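Local atomic coordinates of bifunctional cytochrome P450/NADPH--P450 reductase (Deinococcus aerius, PDB entry 7F3H), a protein that probably hydroxylates organic substrates at a heme iron, using electrons passed from NADPH through a fused reductase domain. Residues L423-Y434 / P446-R456. Numbering follows the deposited sequence.
Sequences LQKFALSDPYDY and PEDFALRVRER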
loop_
_atom_site.group_PDB
_atom_site.type_symbol
_atom_site.label_atom_id
_atom_site.label_comp_id
_atom_site.label_asym_id
_atom_site.label_seq_id
_atom_site.Cartn_x
_atom_site.Cartn_y
_atom_site.Cartn_z
ATOM N N LEU A 423 18.166 -9.993 5.496
ATOM C CA LEU A 423 19.347 -10.298 4.713
ATOM C C LEU A 423 20.564 -10.422 5.611
ATOM O O LEU A 423 21.501 -11.156 5.277
ATOM C CB LEU A 423 19.551 -9.246 3.624
ATOM C CG LEU A 423 18.500 -9.152 2.494
ATOM C CD1 LEU A 423 18.943 -8.121 1.482
ATOM C CD2 LEU A 423 18.219 -10.476 1.781
ATOM N N GLN A 424 20.537 -9.779 6.785
ATOM C CA GLN A 424 21.589 -10.038 7.756
ATOM C C GLN A 424 21.619 -11.508 8.153
ATOM O O GLN A 424 22.683 -12.137 8.154
ATOM C CB GLN A 424 21.420 -9.145 8.986
ATOM C CG GLN A 424 22.623 -9.287 9.940
ATOM C CD GLN A 424 22.381 -8.752 11.338
ATOM O OE1 GLN A 424 21.245 -8.451 11.754
ATOM N NE2 GLN A 424 23.464 -8.610 12.073
ATOM N N LYS A 425 20.450 -12.086 8.462
ATOM C CA LYS A 425 20.450 -13.455 8.988
ATOM C C LYS A 425 20.412 -14.535 7.908
ATOM O O LYS A 425 21.033 -15.582 8.064
ATOM C CB LYS A 425 19.273 -13.668 9.939
ATOM C CG LYS A 425 19.522 -14.669 11.061
ATOM C CD LYS A 425 20.187 -13.945 12.219
ATOM C CE LYS A 425 20.238 -14.797 13.494
ATOM N NZ LYS A 425 20.816 -16.175 13.425
ATOM N N PHE A 426 19.691 -14.320 6.817
ATOM C CA PHE A 426 19.197 -15.449 6.023
ATOM C C PHE A 426 19.751 -15.462 4.607
ATOM O O PHE A 426 19.794 -14.425 3.933
ATOM C CB PHE A 426 17.666 -15.424 6.025
ATOM C CG PHE A 426 17.087 -15.709 7.386
ATOM C CD1 PHE A 426 17.556 -16.793 8.133
ATOM C CD2 PHE A 426 16.120 -14.883 7.942
ATOM C CE1 PHE A 426 17.045 -17.060 9.399
ATOM C CE2 PHE A 426 15.593 -15.146 9.197
ATOM C CZ PHE A 426 16.058 -16.234 9.932
ATOM N N ALA A 427 20.190 -16.648 4.183
ATOM C CA ALA A 427 20.332 -17.009 2.777
ATOM C C ALA A 427 18.961 -17.388 2.222
ATOM O O ALA A 427 18.328 -18.331 2.715
ATOM C CB ALA A 427 21.297 -18.178 2.620
ATOM N N LEU A 428 18.536 -16.664 1.178
ATOM C CA LEU A 428 17.259 -16.865 0.504
ATOM C C LEU A 428 17.371 -17.975 -0.532
ATOM O O LEU A 428 18.423 -18.155 -1.164
ATOM C CB LEU A 428 16.827 -15.571 -0.191
ATOM C CG LEU A 428 16.597 -14.296 0.646
ATOM C CD1 LEU A 428 15.697 -13.274 -0.105
ATOM C CD2 LEU A 428 16.028 -14.598 2.080
ATOM N N SER A 429 16.288 -18.727 -0.697
ATOM C CA SER A 429 16.274 -19.909 -1.536
ATOM C C SER A 429 14.866 -20.097 -2.111
ATOM O O SER A 429 13.856 -19.829 -1.436
ATOM C CB SER A 429 16.739 -21.101 -0.695
ATOM O OG SER A 429 16.518 -22.325 -1.338
ATOM N N ASP A 430 14.806 -20.531 -3.375
ATOM C CA ASP A 430 13.564 -20.669 -4.141
ATOM C C ASP A 430 13.370 -22.120 -4.557
ATOM O O ASP A 430 13.848 -22.528 -5.623
ATOM C CB ASP A 430 13.626 -19.744 -5.360
ATOM C CG ASP A 430 12.404 -19.843 -6.254
ATOM O OD1 ASP A 430 11.416 -20.515 -5.879
ATOM O OD2 ASP A 430 12.442 -19.219 -7.336
ATOM N N PRO A 431 12.704 -22.951 -3.745
ATOM C CA PRO A 431 12.668 -24.398 -4.044
ATOM C C PRO A 431 11.643 -24.820 -5.075
ATOM O O PRO A 431 11.679 -25.982 -5.495
ATOM C CB PRO A 431 12.330 -25.035 -2.685
ATOM C CG PRO A 431 11.453 -24.034 -2.040
ATOM C CD PRO A 431 12.003 -22.648 -2.478
ATOM N N TYR A 432 10.658 -23.983 -5.414
ATOM C CA TYR A 432 9.559 -24.410 -6.272
ATOM C C TYR A 432 9.508 -23.689 -7.614
ATOM O O TYR A 432 8.524 -23.849 -8.344
ATOM C CB TYR A 432 8.215 -24.235 -5.561
ATOM C CG TYR A 432 8.098 -24.955 -4.233
ATOM C CD1 TYR A 432 8.665 -26.207 -4.041
ATOM C CD2 TYR A 432 7.442 -24.357 -3.164
ATOM C CE1 TYR A 432 8.575 -26.855 -2.811
ATOM C CE2 TYR A 432 7.335 -24.988 -1.944
ATOM C CZ TYR A 432 7.905 -26.237 -1.777
ATOM O OH TYR A 432 7.799 -26.843 -0.565
ATOM N N ASP A 433 10.516 -22.891 -7.956
ATOM C CA ASP A 433 10.464 -22.084 -9.167
ATOM C C ASP A 433 9.204 -21.216 -9.161
ATOM O O ASP A 433 8.339 -21.334 -10.029
ATOM C CB ASP A 433 10.503 -22.966 -10.418
ATOM C CG ASP A 433 11.715 -23.865 -10.468
ATOM O OD1 ASP A 433 12.774 -23.522 -9.877
ATOM O OD2 ASP A 433 11.601 -24.916 -11.129
ATOM N N TYR A 434 9.076 -20.385 -8.121
ATOM C CA TYR A 434 7.835 -19.633 -7.921
ATOM C C TYR A 434 7.419 -18.947 -9.222
ATOM O O TYR A 434 8.225 -18.260 -9.861
ATOM C CB TYR A 434 7.995 -18.597 -6.788
ATOM C CG TYR A 434 6.775 -17.715 -6.677
ATOM C CD1 TYR A 434 5.515 -18.259 -6.395
ATOM C CD2 TYR A 434 6.857 -16.350 -6.914
ATOM C CE1 TYR A 434 4.411 -17.455 -6.326
ATOM C CE2 TYR A 434 5.753 -15.543 -6.845
ATOM C CZ TYR A 434 4.531 -16.088 -6.564
ATOM O OH TYR A 434 3.437 -15.241 -6.499
ATOM N N PRO A 446 1.699 -10.762 -4.231
ATOM C CA PRO A 446 2.052 -12.115 -4.700
ATOM C C PRO A 446 1.400 -13.169 -3.824
ATOM O O PRO A 446 1.330 -13.014 -2.606
ATOM C CB PRO A 446 3.588 -12.161 -4.623
ATOM C CG PRO A 446 4.032 -10.993 -3.935
ATOM C CD PRO A 446 2.885 -10.031 -3.729
ATOM N N GLU A 447 0.797 -14.168 -4.469
ATOM C CA GLU A 447 0.029 -15.190 -3.776
ATOM C C GLU A 447 0.754 -16.523 -3.904
ATOM O O GLU A 447 1.413 -16.777 -4.915
ATOM C CB GLU A 447 -1.377 -15.248 -4.371
ATOM C CG GLU A 447 -2.462 -15.729 -3.433
ATOM C CD GLU A 447 -3.804 -15.775 -4.124
ATOM O OE1 GLU A 447 -3.805 -15.790 -5.371
ATOM O OE2 GLU A 447 -4.850 -15.691 -3.442
ATOM N N ASP A 448 0.652 -17.367 -2.872
ATOM C CA ASP A 448 1.210 -18.725 -2.904
ATOM C C ASP A 448 2.717 -18.710 -3.168
ATOM O O ASP A 448 3.271 -19.632 -3.791
ATOM C CB ASP A 448 0.493 -19.595 -3.950
ATOM C CG ASP A 448 -1.017 -19.519 -3.828
ATOM O OD1 ASP A 448 -1.517 -19.571 -2.678
ATOM O OD2 ASP A 448 -1.691 -19.367 -4.881
ATOM N N PHE A 449 3.371 -17.660 -2.675
ATOM C CA PHE A 449 4.805 -17.441 -2.802
ATOM C C PHE A 449 5.495 -18.047 -1.577
ATOM O O PHE A 449 5.348 -17.556 -0.460
ATOM C CB PHE A 449 5.069 -15.937 -2.932
ATOM C CG PHE A 449 6.534 -15.534 -2.985
ATOM C CD1 PHE A 449 7.530 -16.409 -3.445
ATOM C CD2 PHE A 449 6.907 -14.235 -2.624
ATOM C CE1 PHE A 449 8.913 -15.993 -3.517
ATOM C CE2 PHE A 449 8.255 -13.822 -2.708
ATOM C CZ PHE A 449 9.261 -14.716 -3.147
ATOM N N ALA A 450 6.193 -19.146 -1.775
ATOM C CA ALA A 450 6.985 -19.772 -0.732
ATOM C C ALA A 450 8.473 -19.615 -1.053
ATOM O O ALA A 450 8.882 -19.752 -2.208
ATOM C CB ALA A 450 6.615 -21.260 -0.605
ATOM N N LEU A 451 9.284 -19.355 -0.027
ATOM C CA LEU A 451 10.728 -19.495 -0.140
ATOM C C LEU A 451 11.248 -20.265 1.067
ATOM O O LEU A 451 10.488 -20.611 1.978
ATOM C CB LEU A 451 11.435 -18.131 -0.271
ATOM C CG LEU A 451 11.211 -17.020 0.752
ATOM C CD1 LEU A 451 12.028 -17.269 2.026
ATOM C CD2 LEU A 451 11.565 -15.683 0.120
ATOM N N ARG A 452 12.549 -20.583 1.035
ATOM C CA ARG A 452 13.245 -21.202 2.157
ATOM C C ARG A 452 14.449 -20.365 2.579
ATOM O O ARG A 452 15.084 -19.704 1.753
ATOM C CB ARG A 452 13.666 -22.620 1.809
ATOM C CG ARG A 452 12.575 -23.609 2.168
ATOM C CD ARG A 452 12.813 -24.966 1.550
ATOM N NE ARG A 452 11.534 -25.597 1.286
ATOM C CZ ARG A 452 11.388 -26.730 0.621
ATOM N NH1 ARG A 452 12.449 -27.379 0.158
ATOM N NH2 ARG A 452 10.173 -27.211 0.409
ATOM N N VAL A 453 14.753 -20.359 3.882
ATOM C CA VAL A 453 15.868 -19.558 4.385
ATOM C C VAL A 453 16.814 -20.426 5.207
ATOM O O VAL A 453 16.406 -21.404 5.852
ATOM C CB VAL A 453 15.419 -18.334 5.223
ATOM C CG1 VAL A 453 14.668 -17.358 4.370
ATOM C CG2 VAL A 453 14.597 -18.737 6.427
ATOM N N ARG A 454 18.099 -20.051 5.183
ATOM C CA ARG A 454 19.090 -20.730 6.011
ATOM C C ARG A 454 20.013 -19.698 6.652
ATOM O O ARG A 454 20.447 -18.746 5.996
ATOM C CB ARG A 454 19.893 -21.747 5.175
ATOM C CG ARG A 454 20.782 -22.680 5.986
ATOM C CD ARG A 454 22.097 -23.054 5.264
ATOM N NE ARG A 454 22.689 -21.913 4.562
ATOM C CZ ARG A 454 23.417 -22.011 3.452
ATOM N NH1 ARG A 454 23.563 -23.207 2.859
ATOM N NH2 ARG A 454 23.902 -20.894 2.878
ATOM N N GLU A 455 20.318 -19.887 7.939
ATOM C CA GLU A 455 21.253 -18.994 8.628
ATOM C C GLU A 455 22.535 -18.804 7.815
ATOM O O GLU A 455 23.171 -19.775 7.402
ATOM C CB GLU A 455 21.593 -19.566 10.004
ATOM C CG GLU A 455 20.760 -19.000 11.139
ATOM C CD GLU A 455 21.042 -19.684 12.477
ATOM O OE1 GLU A 455 21.110 -18.969 13.498
ATOM O OE2 GLU A 455 21.201 -20.934 12.505
ATOM N N ARG A 456 22.913 -17.546 7.594
ATOM C CA ARG A 456 24.197 -17.272 6.972
ATOM C C ARG A 456 25.331 -17.632 7.927
ATOM O O ARG A 456 25.318 -17.257 9.106
ATOM C CB ARG A 456 24.280 -15.805 6.551
ATOM C CG ARG A 456 23.299 -15.447 5.444
ATOM C CD ARG A 456 23.286 -13.966 5.172
ATOM N NE ARG A 456 24.482 -13.564 4.439
ATOM C CZ ARG A 456 25.009 -12.339 4.453
ATOM N NH1 ARG A 456 24.438 -11.362 5.161
ATOM N NH2 ARG A 456 26.109 -12.096 3.740
HETATM O O HOH W 1 9.700 -21.308 -4.122
#
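Tyr434 lies against Phe449 as an offset stack, ring centroids 4.6 Å apart and planes inclined by 27°. With its CG anti to the backbone N (chi1 174°), Tyr434 swings its ring onto this partner. From its base outward, CB reaches Phe449 CD1; CG and CD2 meet the same atom, CD2 at 3.5 Å; CD1 nears Asp448 O, and CE1 lies close to both Glu447 O and Asp448 O; CE2 passes Phe449 CG, while CZ faces Phe449 CB, whose CH-pi approach is 19° off the Tyr434 ring normal. At the tip, Tyr434 OH donates to Glu447 O (3.0 Å), which lies near the ring plane, and accepts a hydrogen bond from Lys437 N. Replacing Tyr434 with an alanine would remove ring and hydroxyl, which would probably open a gap beside Phe449 and leave Glu447 O and Lys437 N without this partner.

Farther along, the backbones pair antiparallel: Ala427 N bonds to Arg454 O at 2.8 Å and Arg454 N bonds back to Ala427 O. Beside this ladder, Val453 CG2 sits over one Phe426 ring face, 4.1 Å from its centroid. Strand 450-455 runs between strands 426-429 and 142-143 in a small cytochrome P450 sheet, with Val453 and Phe426 against helix 113-137 and Leu428 against helix 254-285.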